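Side-chain contacts in mandelate racemase/muconate lactonizing enzyme-like protein (Roseovarius sp. TM1035, PDB 3RCY), which probably catalyses magnesium-dependent proton abstraction next to a carboxylate group, as other members of the mandelate racemase branch of the enolase superfamily do: residues E235-P240 / G244-V249; V272-A277 / E302-Q307; P310-Y313 / E318-A321. All blocks are in the same frame, centred on the assembly; numbering follows the deposited sequence.

Contact 1 (E235-P240 / G244-V249); sequences EEPVPP and GAMAQV. With MG (magnesium ion), chain I; RIB (alpha-D-ribofuranose), chain M.
Val238 and Met246 meet at the middle of this contact, their side chains crossing at a slant. The CG2 methyl of Val238 lies against the base of the methionine, with Val238 CG2 3.7 Å from Met246 CB. Met246 runs straight out to SD and then bends at its last torsion (chi3 -77°). The bend turns the end methyl back, so that Met246 CE also sits 3.8 Å from Val238 CG2. One methyl of the valine thus touches both ends of the methionine. Pro237 meets the same side chain at about a right angle, with its ring atom CD 4.0 Å from Met246 CE.

Val249, one helical turn further on, uses both of its branches. Its CG1 stands opposite the backbone N (chi1 179°) and rests on the proline, 3.9 Å from Pro237 CB. Its CG2 goes to the neighbouring residue, 3.8 Å from Val238 CG1. Here the two valines slide past each other in opposite directions. The interface is apolar and buried. Ala219 of helix 216-226 and Val257 of strand 257-259 add to the packing around Pro237.

The two glutamates of the loop point away from the helix at CB, and their carboxylates serve the metal site. Glu235 OE2 binds magnesium at 2.2 Å, and Glu261 supplies another ligand. Glu236 OE1 accepts a 2.7 Å hydrogen bond from water 1, itself a magnesium ligand, while Glu236 OE2 forms a salt bridge with Arg262. Pro240 lines a ribofuranose pocket. A short loop folded onto the helix that follows it, with a metal ligand at the end of the preceding strand, is typical of the beta/alpha barrel of the enolase superfamily.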
ATOM      1  N   GLU A 235      -9.727   9.628 -23.723  1.00 11.79           N
ATOM      2  CA  GLU A 235      -9.272   8.385 -24.339  1.00 12.27           C
ATOM      3  C   GLU A 235      -7.753   8.322 -24.468  1.00 12.63           C
ATOM      4  O   GLU A 235      -7.115   9.320 -24.786  1.00 13.60           O
ATOM      5  CB  GLU A 235      -9.915   8.238 -25.719  1.00 12.73           C
ATOM      6  CG  GLU A 235      -9.649   6.911 -26.415  1.00 16.45           C
ATOM      7  CD  GLU A 235     -10.658   6.633 -27.525  1.00 13.49           C
ATOM      8  OE1 GLU A 235     -11.772   7.201 -27.483  1.00 16.85           O
ATOM      9  OE2 GLU A 235     -10.339   5.831 -28.427  1.00 17.07           O
ATOM     10  N   GLU A 236      -7.171   7.156 -24.209  1.00 12.44           N
ATOM     11  CA  GLU A 236      -5.721   6.957 -24.403  1.00 12.92           C
ATOM     12  C   GLU A 236      -4.894   8.221 -24.089  1.00 12.38           C
ATOM     13  O   GLU A 236      -4.247   8.778 -24.971  1.00 12.33           O
ATOM     14  CB  GLU A 236      -5.437   6.508 -25.841  1.00 13.41           C
ATOM     15  CG  GLU A 236      -5.940   5.105 -26.183  1.00 16.03           C
ATOM     16  CD  GLU A 236      -5.116   4.474 -27.294  1.00 13.72           C
ATOM     17  OE1 GLU A 236      -5.080   5.051 -28.407  1.00 16.20           O
ATOM     18  OE2 GLU A 236      -4.486   3.414 -27.046  1.00 16.32           O
ATOM     19  N   PRO A 237      -4.923   8.691 -22.833  1.00 12.26           N
ATOM     20  CA  PRO A 237      -4.193   9.947 -22.568  1.00 12.50           C
ATOM     21  C   PRO A 237      -2.665   9.813 -22.705  1.00 12.24           C
ATOM     22  O   PRO A 237      -1.968  10.815 -22.925  1.00 12.32           O
ATOM     23  CB  PRO A 237      -4.574  10.274 -21.120  1.00 12.49           C
ATOM     24  CG  PRO A 237      -5.027   8.956 -20.530  1.00 16.33           C
ATOM     25  CD  PRO A 237      -5.676   8.221 -21.656  1.00 12.05           C
ATOM     26  N   VAL A 238      -2.172   8.585 -22.566  1.00 11.57           N
ATOM     27  CA  VAL A 238      -0.744   8.273 -22.619  1.00 11.84           C
ATOM     28  C   VAL A 238      -0.559   7.054 -23.529  1.00 12.41           C
ATOM     29  O   VAL A 238      -1.537   6.389 -23.846  1.00 13.29           O
ATOM     30  CB  VAL A 238      -0.156   7.990 -21.200  1.00 11.61           C
ATOM     31  CG1 VAL A 238      -0.215   9.238 -20.329  1.00 13.92           C
ATOM     32  CG2 VAL A 238      -0.861   6.808 -20.518  1.00 13.09           C
ATOM     33  N   PRO A 239       0.684   6.767 -23.972  1.00 12.83           N
ATOM     34  CA  PRO A 239       0.894   5.567 -24.799  1.00 12.48           C
ATOM     35  C   PRO A 239       0.463   4.278 -24.082  1.00 12.62           C
ATOM     36  O   PRO A 239       0.420   4.253 -22.852  1.00 13.16           O
ATOM     37  CB  PRO A 239       2.404   5.571 -25.043  1.00 12.49           C
ATOM     38  CG  PRO A 239       2.788   7.038 -24.941  1.00 12.43           C
ATOM     39  CD  PRO A 239       1.919   7.569 -23.843  1.00 12.26           C
ATOM     40  N   PRO A 240       0.142   3.217 -24.849  1.00 12.25           N
ATOM     41  CA  PRO A 240      -0.446   1.994 -24.294  1.00 12.16           C
ATOM     42  C   PRO A 240       0.535   1.025 -23.614  1.00 12.67           C
ATOM     43  O   PRO A 240       0.166  -0.121 -23.364  1.00 13.01           O
ATOM     44  CB  PRO A 240      -1.086   1.327 -25.527  1.00 12.07           C
ATOM     45  CG  PRO A 240      -0.218   1.779 -26.682  1.00  9.32           C
ATOM     46  CD  PRO A 240       0.216   3.182 -26.327  1.00 11.85           C
ATOM     47  N   GLY A 244       0.832   1.854 -15.133  1.00 11.68           N
ATOM     48  CA  GLY A 244       1.057   2.751 -13.991  1.00 12.16           C
ATOM     49  C   GLY A 244       0.915   4.225 -14.346  1.00 12.15           C
ATOM     50  O   GLY A 244       0.335   5.013 -13.580  1.00 11.98           O
ATOM     51  N   ALA A 245       1.443   4.602 -15.511  1.00 11.49           N
ATOM     52  CA  ALA A 245       1.367   5.987 -15.970  1.00 11.09           C
ATOM     53  C   ALA A 245      -0.073   6.392 -16.236  1.00 11.19           C
ATOM     54  O   ALA A 245      -0.472   7.503 -15.913  1.00 11.27           O
ATOM     55  CB  ALA A 245       2.234   6.202 -17.216  1.00 10.40           C
ATOM     56  N   MET A 246      -0.862   5.488 -16.815  1.00 11.08           N
ATOM     57  CA  MET A 246      -2.252   5.816 -17.105  1.00 11.31           C
ATOM     58  C   MET A 246      -3.094   5.952 -15.836  1.00 10.97           C
ATOM     59  O   MET A 246      -3.975   6.818 -15.764  1.00 10.72           O
ATOM     60  CB  MET A 246      -2.884   4.814 -18.074  1.00 12.23           C
ATOM     61  CG  MET A 246      -4.216   5.322 -18.631  1.00 13.15           C
ATOM     62  SD  MET A 246      -4.940   4.229 -19.850  1.00 13.31           S
ATOM     63  CE  MET A 246      -3.912   4.628 -21.277  1.00 12.82           C
ATOM     64  N   ALA A 247      -2.818   5.111 -14.839  1.00 10.71           N
ATOM     65  CA  ALA A 247      -3.511   5.204 -13.556  1.00 11.54           C
ATOM     66  C   ALA A 247      -3.184   6.524 -12.863  1.00 12.35           C
ATOM     67  O   ALA A 247      -4.036   7.085 -12.178  1.00 12.44           O
ATOM     68  CB  ALA A 247      -3.167   4.021 -12.661  1.00 11.03           C
ATOM     69  N   GLN A 248      -1.952   7.011 -13.044  1.00 13.01           N
ATOM     70  CA  GLN A 248      -1.577   8.327 -12.528  1.00 13.94           C
ATOM     71  C   GLN A 248      -2.431   9.433 -13.142  1.00 13.64           C
ATOM     72  O   GLN A 248      -2.903  10.322 -12.423  1.00 13.05           O
ATOM     73  CB  GLN A 248      -0.102   8.620 -12.767  1.00 15.13           C
ATOM     74  CG  GLN A 248       0.850   7.921 -11.813  1.00 21.56           C
ATOM     75  CD  GLN A 248       2.295   8.212 -12.158  1.00 16.87           C
ATOM     76  OE1 GLN A 248       2.849   7.657 -13.113  1.00 21.73           O
ATOM     77  NE2 GLN A 248       2.915   9.098 -11.387  1.00 22.47           N
ATOM     78  N   VAL A 249      -2.621   9.384 -14.465  1.00 13.60           N
ATOM     79  CA  VAL A 249      -3.509  10.333 -15.141  1.00 13.59           C
ATOM     80  C   VAL A 249      -4.940  10.194 -14.586  1.00 13.43           C
ATOM     81  O   VAL A 249      -5.574  11.193 -14.224  1.00 13.38           O
ATOM     82  CB  VAL A 249      -3.501  10.152 -16.679  1.00 13.56           C
ATOM     83  CG1 VAL A 249      -4.451  11.145 -17.339  1.00 13.66           C
ATOM     84  CG2 VAL A 249      -2.094  10.324 -17.234  1.00 13.44           C
TER
HETATM   85 MG    MG I 500      -9.092   5.933 -30.248  1.00 19.29          MG
HETATM   86  O5  RIB M 433       4.414  -3.306 -21.138  1.00 51.74           O
HETATM   87  C5  RIB M 433       3.299  -3.655 -20.311  1.00 51.69           C
HETATM   88  C4  RIB M 433       2.118  -3.951 -21.218  1.00 51.71           C
HETATM   89  O4  RIB M 433       0.894  -3.646 -20.552  1.00 51.68           O
HETATM   90  C3  RIB M 433       2.141  -3.073 -22.451  1.00 51.70           C
HETATM   91  O3  RIB M 433       2.688  -3.790 -23.543  1.00 51.94           O
HETATM   92  C2  RIB M 433       0.700  -2.772 -22.747  1.00 51.71           C
HETATM   93  O2  RIB M 433       0.232  -3.641 -23.773  1.00 51.95           O
HETATM   94  C1  RIB M 433      -0.044  -3.059 -21.459  1.00 51.95           C
HETATM   95  O1  RIB M 433      -0.577  -1.840 -20.927  1.00 51.41           O
HETATM   96  O   HOH W   1      -7.071   6.654 -29.361  1.00 15.77           O
HETATM   97  O   HOH W   2      -9.502   8.121 -30.400  1.00 17.31           O
HETATM   98  O   HOH W   3     -10.816   5.531 -31.786  1.00 14.52           O
HETATM   99  O   HOH W   4      -7.608   5.897 -32.005  1.00 25.56           O

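Contact 2 (V272-A277 / E302-Q307); sequences VLREGA and EVYNAQ
The main interaction is a CH-pi contact between Leu273 and Tyr304. Leu273 CB stands over the centre of the phenol ring, 3.8 Å from the Tyr304 ring centroid and 12° off the ring normal. The backbone of the leucine follows the same ring, with Leu273 O 3.5 Å from Tyr304 CE2. The tyrosine has its CG beside the backbone N (chi1 -76°), which lays the ring along the last turn of helix 266-274.

Apolar packing continues at the leucine's end. The CD2 branch runs beside Tyr304 CB to the residue after the Glu302-Asn305 turn, where Leu273 CD2 lies 3.9 Å from Ala306 CB. Met300 and Leu281 also touch Leu273, joining it to helix 290-302 and strand 280-281.

Within the chain, Tyr304 OH makes van der Waals contacts, 3.4 Å from Arg274 CA and 3.6 Å from Arg274 CB.

The polar ends of Tyr304 and Arg274 find their partners on another subunit. Tyr304 OH accepts a hydrogen bond from Arg274 NE of a neighbouring subunit, and Arg274 NE here donates to Tyr304 OH there. Arg274 NH1 also donates to Val303 O of that subunit, and Arg274 makes a cation-pi contact with its Tyr304. A leucine in place of Tyr304 would probably leave Arg274 NE of the neighbouring subunit without its phenol acceptor and Leu273 CB without an aromatic face.

Each segment takes in a helix C-terminus. Gly276, at positive phi, closes helix 266-274 in a Schellman motif, with Gly276 N bonded to Leu273 O at 2.9 Å and Ala277 N to Val272 O. Asn305, also at positive phi, closes helix 290-302 likewise. Two adjacent outer helices ending side by side and turning into strands 280-281 and 307-308 are characteristic of a beta/alpha barrel.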
ATOM      1  N   VAL A 272      -5.132  -3.203 -16.297  1.00 12.47           N
ATOM      2  CA  VAL A 272      -5.719  -1.876 -16.512  1.00 12.22           C
ATOM      3  C   VAL A 272      -6.840  -1.620 -15.494  1.00 12.64           C
ATOM      4  O   VAL A 272      -6.904  -0.552 -14.882  1.00 12.90           O
ATOM      5  CB  VAL A 272      -6.231  -1.720 -17.963  1.00 11.86           C
ATOM      6  CG1 VAL A 272      -7.115  -0.482 -18.116  1.00 13.68           C
ATOM      7  CG2 VAL A 272      -5.046  -1.658 -18.952  1.00 13.99           C
ATOM      8  N   LEU A 273      -7.704  -2.615 -15.303  1.00 12.40           N
ATOM      9  CA  LEU A 273      -8.765  -2.534 -14.305  1.00 12.26           C
ATOM     10  C   LEU A 273      -8.206  -2.537 -12.882  1.00 12.62           C
ATOM     11  O   LEU A 273      -8.501  -1.644 -12.080  1.00 12.62           O
ATOM     12  CB  LEU A 273      -9.775  -3.676 -14.495  1.00 11.55           C
ATOM     13  CG  LEU A 273     -10.644  -3.675 -15.766  1.00 16.45           C
ATOM     14  CD1 LEU A 273     -11.330  -5.039 -15.971  1.00 11.22           C
ATOM     15  CD2 LEU A 273     -11.682  -2.528 -15.766  1.00 11.18           C
ATOM     16  N   ARG A 274      -7.376  -3.530 -12.581  1.00 13.07           N
ATOM     17  CA  ARG A 274      -6.853  -3.722 -11.231  1.00 13.91           C
ATOM     18  C   ARG A 274      -6.092  -2.490 -10.724  1.00 13.91           C
ATOM     19  O   ARG A 274      -6.171  -2.152  -9.543  1.00 13.78           O
ATOM     20  CB  ARG A 274      -5.956  -4.969 -11.199  1.00 15.16           C
ATOM     21  CG  ARG A 274      -5.648  -5.508  -9.812  1.00 28.96           C
ATOM     22  CD  ARG A 274      -4.654  -6.651  -9.913  1.00 18.21           C
ATOM     23  NE  ARG A 274      -5.230  -7.827 -10.564  1.00 29.96           N
ATOM     24  CZ  ARG A 274      -4.614  -8.560 -11.487  1.00 19.86           C
ATOM     25  NH1 ARG A 274      -5.228  -9.616 -12.011  1.00 30.48           N
ATOM     26  NH2 ARG A 274      -3.392  -8.238 -11.913  1.00 30.97           N
ATOM     27  N   GLU A 275      -5.358  -1.821 -11.614  1.00 13.88           N
ATOM     28  CA  GLU A 275      -4.602  -0.629 -11.216  1.00 14.57           C
ATOM     29  C   GLU A 275      -5.413   0.677 -11.286  1.00 13.88           C
ATOM     30  O   GLU A 275      -4.920   1.739 -10.913  1.00 13.71           O
ATOM     31  CB  GLU A 275      -3.296  -0.510 -12.029  1.00 16.14           C
ATOM     32  CG  GLU A 275      -2.356  -1.717 -11.916  1.00 33.28           C
ATOM     33  CD  GLU A 275      -2.003  -2.096 -10.472  1.00 19.16           C
ATOM     34  OE1 GLU A 275      -1.688  -1.189  -9.658  1.00 34.36           O
ATOM     35  OE2 GLU A 275      -2.038  -3.308 -10.152  1.00 34.10           O
ATOM     36  N   GLY A 276      -6.656   0.593 -11.753  1.00 13.48           N
ATOM     37  CA  GLY A 276      -7.503   1.777 -11.895  1.00 13.78           C
ATOM     38  C   GLY A 276      -7.056   2.714 -13.006  1.00 13.98           C
ATOM     39  O   GLY A 276      -7.274   3.927 -12.928  1.00 13.92           O
ATOM     40  N   ALA A 277      -6.437   2.151 -14.044  1.00 13.64           N
ATOM     41  CA  ALA A 277      -5.915   2.948 -15.157  1.00 13.09           C
ATOM     42  C   ALA A 277      -7.011   3.456 -16.085  1.00 12.71           C
ATOM     43  O   ALA A 277      -6.864   4.514 -16.707  1.00 12.53           O
ATOM     44  CB  ALA A 277      -4.883   2.160 -15.935  1.00 12.78           C
ATOM     45  N   GLU A 302     -17.268  -5.786 -15.189  1.00 10.67           N
ATOM     46  CA  GLU A 302     -18.428  -5.816 -14.290  1.00 10.75           C
ATOM     47  C   GLU A 302     -18.045  -5.717 -12.821  1.00 10.94           C
ATOM     48  O   GLU A 302     -18.670  -4.957 -12.079  1.00 10.89           O
ATOM     49  CB  GLU A 302     -19.284  -7.068 -14.491  1.00 10.93           C
ATOM     50  CG  GLU A 302     -20.125  -7.097 -15.757  1.00 14.08           C
ATOM     51  CD  GLU A 302     -21.160  -8.207 -15.695  1.00 12.29           C
ATOM     52  OE1 GLU A 302     -22.122  -8.070 -14.909  1.00 14.85           O
ATOM     53  OE2 GLU A 302     -21.007  -9.221 -16.406  1.00 14.20           O
ATOM     54  N   VAL A 303     -17.030  -6.476 -12.397  1.00 10.85           N
ATOM     55  CA  VAL A 303     -16.629  -6.484 -10.981  1.00 11.44           C
ATOM     56  C   VAL A 303     -15.759  -5.288 -10.573  1.00 12.22           C
ATOM     57  O   VAL A 303     -15.316  -5.191  -9.422  1.00 12.77           O
ATOM     58  CB  VAL A 303     -15.985  -7.822 -10.531  1.00 11.14           C
ATOM     59  CG1 VAL A 303     -16.980  -8.967 -10.727  1.00 14.05           C
ATOM     60  CG2 VAL A 303     -14.672  -8.097 -11.268  1.00 13.58           C
ATOM     61  N   TYR A 304     -15.526  -4.387 -11.522  1.00 11.84           N
ATOM     62  CA  TYR A 304     -14.928  -3.083 -11.232  1.00 11.77           C
ATOM     63  C   TYR A 304     -15.941  -1.963 -11.445  1.00 12.21           C
ATOM     64  O   TYR A 304     -15.576  -0.796 -11.381  1.00 12.56           O
ATOM     65  CB  TYR A 304     -13.677  -2.841 -12.092  1.00 11.12           C
ATOM     66  CG  TYR A 304     -12.485  -3.619 -11.594  1.00 14.49           C
ATOM     67  CD1 TYR A 304     -12.306  -4.949 -11.958  1.00 10.59           C
ATOM     68  CD2 TYR A 304     -11.568  -3.043 -10.711  1.00 10.92           C
ATOM     69  CE1 TYR A 304     -11.231  -5.692 -11.476  1.00 14.72           C
ATOM     70  CE2 TYR A 304     -10.481  -3.776 -10.220  1.00 14.61           C
ATOM     71  CZ  TYR A 304     -10.320  -5.100 -10.608  1.00 11.27           C
ATOM     72  OH  TYR A 304      -9.251  -5.844 -10.149  1.00 14.58           O
ATOM     73  N   ASN A 305     -17.205  -2.328 -11.683  1.00 12.26           N
ATOM     74  CA  ASN A 305     -18.271  -1.360 -12.010  1.00 12.15           C
ATOM     75  C   ASN A 305     -17.821  -0.477 -13.179  1.00 12.18           C
ATOM     76  O   ASN A 305     -17.987   0.759 -13.176  1.00 12.46           O
ATOM     77  CB  ASN A 305     -18.661  -0.532 -10.775  1.00 12.79           C
ATOM     78  CG  ASN A 305     -19.982   0.223 -10.951  1.00 15.63           C
ATOM     79  OD1 ASN A 305     -20.824  -0.144 -11.779  1.00 13.63           O
ATOM     80  ND2 ASN A 305     -20.159   1.283 -10.176  1.00 13.13           N
ATOM     81  N   ALA A 306     -17.239  -1.146 -14.170  1.00 11.80           N
ATOM     82  CA  ALA A 306     -16.641  -0.512 -15.342  1.00 11.41           C
ATOM     83  C   ALA A 306     -17.407  -0.976 -16.577  1.00 11.26           C
ATOM     84  O   ALA A 306     -18.151  -1.956 -16.510  1.00 11.28           O
ATOM     85  CB  ALA A 306     -15.168  -0.893 -15.441  1.00 11.00           C
ATOM     86  N   GLN A 307     -17.230  -0.279 -17.699  1.00 11.49           N
ATOM     87  CA  GLN A 307     -18.007  -0.555 -18.908  1.00 11.56           C
ATOM     88  C   GLN A 307     -17.170  -0.767 -20.163  1.00 12.00           C
ATOM     89  O   GLN A 307     -16.006  -0.370 -20.222  1.00 12.26           O
ATOM     90  CB  GLN A 307     -19.024   0.561 -19.151  1.00 12.10           C
ATOM     91  CG  GLN A 307     -20.096   0.641 -18.069  1.00 14.36           C
ATOM     92  CD  GLN A 307     -21.305   1.417 -18.500  1.00 12.45           C
ATOM     93  OE1 GLN A 307     -21.211   2.574 -18.920  1.00 14.63           O
ATOM     94  NE2 GLN A 307     -22.466   0.791 -18.381  1.00 14.92           N
TER

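Contact 3 (P310-Y313 / E318-A321); sequences PHLY and EWAA
At the active-site end of the beta/alpha barrel of the enolase superfamily, Leu312 of a loop after a barrel strand packs on Trp319 and Glu318 of the helix that follows. Segment 310-313 comes after strand 307-308, and segment 318-321 lies on helix 316-327. The contact is buried and close to the metal: the side chain of His311 is about 4 Å from the magnesium ion.

Leu312 reaches both helix residues with its forked end. Its CG is turned opposite the backbone N (chi1 -174°), which, with chi2 at 78°, brings both methyls against the helix. One branch meets the indole, with Leu312 CD2 3.7 Å from Trp319 CD1. The two side chains approach each other at an angle. The other branch faces the base of the same residue, with Leu312 CD1 3.8 Å from Trp319 CB. That methyl also touches the carboxylate, and Leu312 CD1 lies 3.5 Å from Glu318 OE1. The leucine and the glutamate pass alongside each other in opposite directions.

The Glu318 chain is extended, which carries its carboxylate from the helix to the loop. Glu318 OE2 accepts a hydrogen bond from Gly286 N. The backbone of the loop is also held to the helix, because Asn322 ND2 donates to His311 O. Trp319 NE1 makes a weak hydrogen bond with Ser337 OG.

The carboxylate and the imidazole do not meet directly. A single water joins them to the loop backbone. Water 5 donates to Glu318 OE1 at 2.7 Å, accepts from Tyr313 N at 3.1 Å, and is hydrogen-bonded to His311 ND1 at 2.8 Å.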
ATOM      1  N   PRO A 310     -16.683  -0.918 -27.390  1.00 12.59           N
ATOM      2  CA  PRO A 310     -15.915  -1.578 -28.455  1.00 13.30           C
ATOM      3  C   PRO A 310     -15.377  -0.595 -29.500  1.00 13.50           C
ATOM      4  O   PRO A 310     -16.122   0.237 -30.023  1.00 13.57           O
ATOM      5  CB  PRO A 310     -16.935  -2.533 -29.085  1.00 13.74           C
ATOM      6  CG  PRO A 310     -17.904  -2.822 -27.979  1.00 16.42           C
ATOM      7  CD  PRO A 310     -18.019  -1.527 -27.225  1.00 13.13           C
ATOM      8  N   HIS A 311     -14.080  -0.691 -29.764  1.00 13.04           N
ATOM      9  CA  HIS A 311     -13.392   0.171 -30.718  1.00 13.05           C
ATOM     10  C   HIS A 311     -13.787  -0.150 -32.151  1.00 13.14           C
ATOM     11  O   HIS A 311     -13.967  -1.318 -32.500  1.00 13.33           O
ATOM     12  CB  HIS A 311     -11.873  -0.023 -30.583  1.00 13.42           C
ATOM     13  CG  HIS A 311     -11.065   0.812 -31.529  1.00 14.20           C
ATOM     14  ND1 HIS A 311     -10.563   0.323 -32.717  1.00 14.32           N
ATOM     15  CD2 HIS A 311     -10.682   2.111 -31.467  1.00 14.34           C
ATOM     16  CE1 HIS A 311      -9.886   1.276 -33.336  1.00 14.79           C
ATOM     17  NE2 HIS A 311      -9.944   2.371 -32.597  1.00 14.53           N
ATOM     18  N   LEU A 312     -13.909   0.887 -32.976  1.00 12.86           N
ATOM     19  CA  LEU A 312     -13.996   0.694 -34.421  1.00 12.82           C
ATOM     20  C   LEU A 312     -13.238   1.766 -35.186  1.00 13.34           C
ATOM     21  O   LEU A 312     -13.669   2.917 -35.260  1.00 13.22           O
ATOM     22  CB  LEU A 312     -15.456   0.627 -34.919  1.00 12.51           C
ATOM     23  CG  LEU A 312     -15.532   0.286 -36.423  1.00 14.82           C
ATOM     24  CD1 LEU A 312     -15.296  -1.210 -36.686  1.00 12.80           C
ATOM     25  CD2 LEU A 312     -16.832   0.735 -37.061  1.00 12.98           C
ATOM     26  N   TYR A 313     -12.093   1.392 -35.742  1.00 14.29           N
ATOM     27  CA  TYR A 313     -11.534   2.157 -36.847  1.00 15.01           C
ATOM     28  C   TYR A 313     -11.107   1.163 -37.905  1.00 15.17           C
ATOM     29  O   TYR A 313      -9.921   0.969 -38.164  1.00 15.34           O
ATOM     30  CB  TYR A 313     -10.394   3.107 -36.435  1.00 15.83           C
ATOM     31  CG  TYR A 313     -10.258   4.224 -37.443  1.00 19.14           C
ATOM     32  CD1 TYR A 313     -11.251   5.203 -37.548  1.00 16.22           C
ATOM     33  CD2 TYR A 313      -9.185   4.271 -38.338  1.00 16.51           C
ATOM     34  CE1 TYR A 313     -11.166   6.219 -38.494  1.00 19.68           C
ATOM     35  CE2 TYR A 313      -9.085   5.291 -39.292  1.00 19.65           C
ATOM     36  CZ  TYR A 313     -10.083   6.258 -39.362  1.00 16.85           C
ATOM     37  OH  TYR A 313     -10.018   7.267 -40.299  1.00 20.58           O
ATOM     38  N   GLU A 318     -15.775  -6.305 -38.527  1.00 12.31           N
ATOM     39  CA  GLU A 318     -15.404  -6.146 -37.125  1.00 12.51           C
ATOM     40  C   GLU A 318     -16.520  -5.434 -36.357  1.00 12.60           C
ATOM     41  O   GLU A 318     -16.801  -5.769 -35.213  1.00 11.91           O
ATOM     42  CB  GLU A 318     -14.084  -5.392 -36.957  1.00 12.81           C
ATOM     43  CG  GLU A 318     -13.544  -5.536 -35.539  1.00 14.11           C
ATOM     44  CD  GLU A 318     -12.509  -4.495 -35.171  1.00 13.57           C
ATOM     45  OE1 GLU A 318     -12.726  -3.290 -35.451  1.00 14.40           O
ATOM     46  OE2 GLU A 318     -11.489  -4.881 -34.570  1.00 13.68           O
ATOM     47  N   TRP A 319     -17.170  -4.470 -37.005  1.00 13.28           N
ATOM     48  CA  TRP A 319     -18.275  -3.752 -36.376  1.00 13.72           C
ATOM     49  C   TRP A 319     -19.449  -4.675 -36.047  1.00 13.44           C
ATOM     50  O   TRP A 319     -20.082  -4.513 -35.012  1.00 13.32           O
ATOM     51  CB  TRP A 319     -18.736  -2.598 -37.260  1.00 15.01           C
ATOM     52  CG  TRP A 319     -19.757  -1.719 -36.619  1.00 17.27           C
ATOM     53  CD1 TRP A 319     -19.622  -0.999 -35.457  1.00 16.12           C
ATOM     54  CD2 TRP A 319     -21.073  -1.453 -37.103  1.00 16.78           C
ATOM     55  NE1 TRP A 319     -20.778  -0.304 -35.194  1.00 16.60           N
ATOM     56  CE2 TRP A 319     -21.684  -0.560 -36.188  1.00 17.37           C
ATOM     57  CE3 TRP A 319     -21.801  -1.882 -38.221  1.00 17.96           C
ATOM     58  CZ2 TRP A 319     -22.987  -0.087 -36.362  1.00 17.51           C
ATOM     59  CZ3 TRP A 319     -23.104  -1.413 -38.389  1.00 18.32           C
ATOM     60  CH2 TRP A 319     -23.678  -0.523 -37.467  1.00 17.71           C
ATOM     61  N   ALA A 320     -19.745  -5.630 -36.930  1.00 13.45           N
ATOM     62  CA  ALA A 320     -20.798  -6.615 -36.656  1.00 13.39           C
ATOM     63  C   ALA A 320     -20.470  -7.448 -35.414  1.00 13.05           C
ATOM     64  O   ALA A 320     -21.351  -7.708 -34.588  1.00 12.41           O
ATOM     65  CB  ALA A 320     -21.044  -7.517 -37.863  1.00 13.25           C
ATOM     66  N   ALA A 321     -19.208  -7.847 -35.280  1.00 13.17           N
ATOM     67  CA  ALA A 321     -18.746  -8.535 -34.072  1.00 13.15           C
ATOM     68  C   ALA A 321     -19.001  -7.674 -32.837  1.00 13.36           C
ATOM     69  O   ALA A 321     -19.559  -8.157 -31.843  1.00 13.66           O
ATOM     70  CB  ALA A 321     -17.261  -8.937 -34.181  1.00 12.32           C
TER
HETATM   71  O   HOH W   5     -10.925  -1.370 -34.960  1.00 12.49           O

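The three contacts follow one another along the chain, and none nests within or crosses another. Contact 1 comes first and closes a short loop between strand 233-235 and helix 243-252. Contact 2 closes a longer loop, bringing the ends of helices 266-274 and 290-302 together. Contact 3 follows after strand 307-308 and closes the turn into helix 316-327. Contacts 1 and 2 touch through packing: Met246 CG lies 3.4 Å from Ala277 O. Contacts 1 and 3 do not touch, their nearest atoms being about 5 Å apart, but both lie by the magnesium. Contact 2 borders neighbouring subunits, and its Asn305 packs on Val238 of one of them.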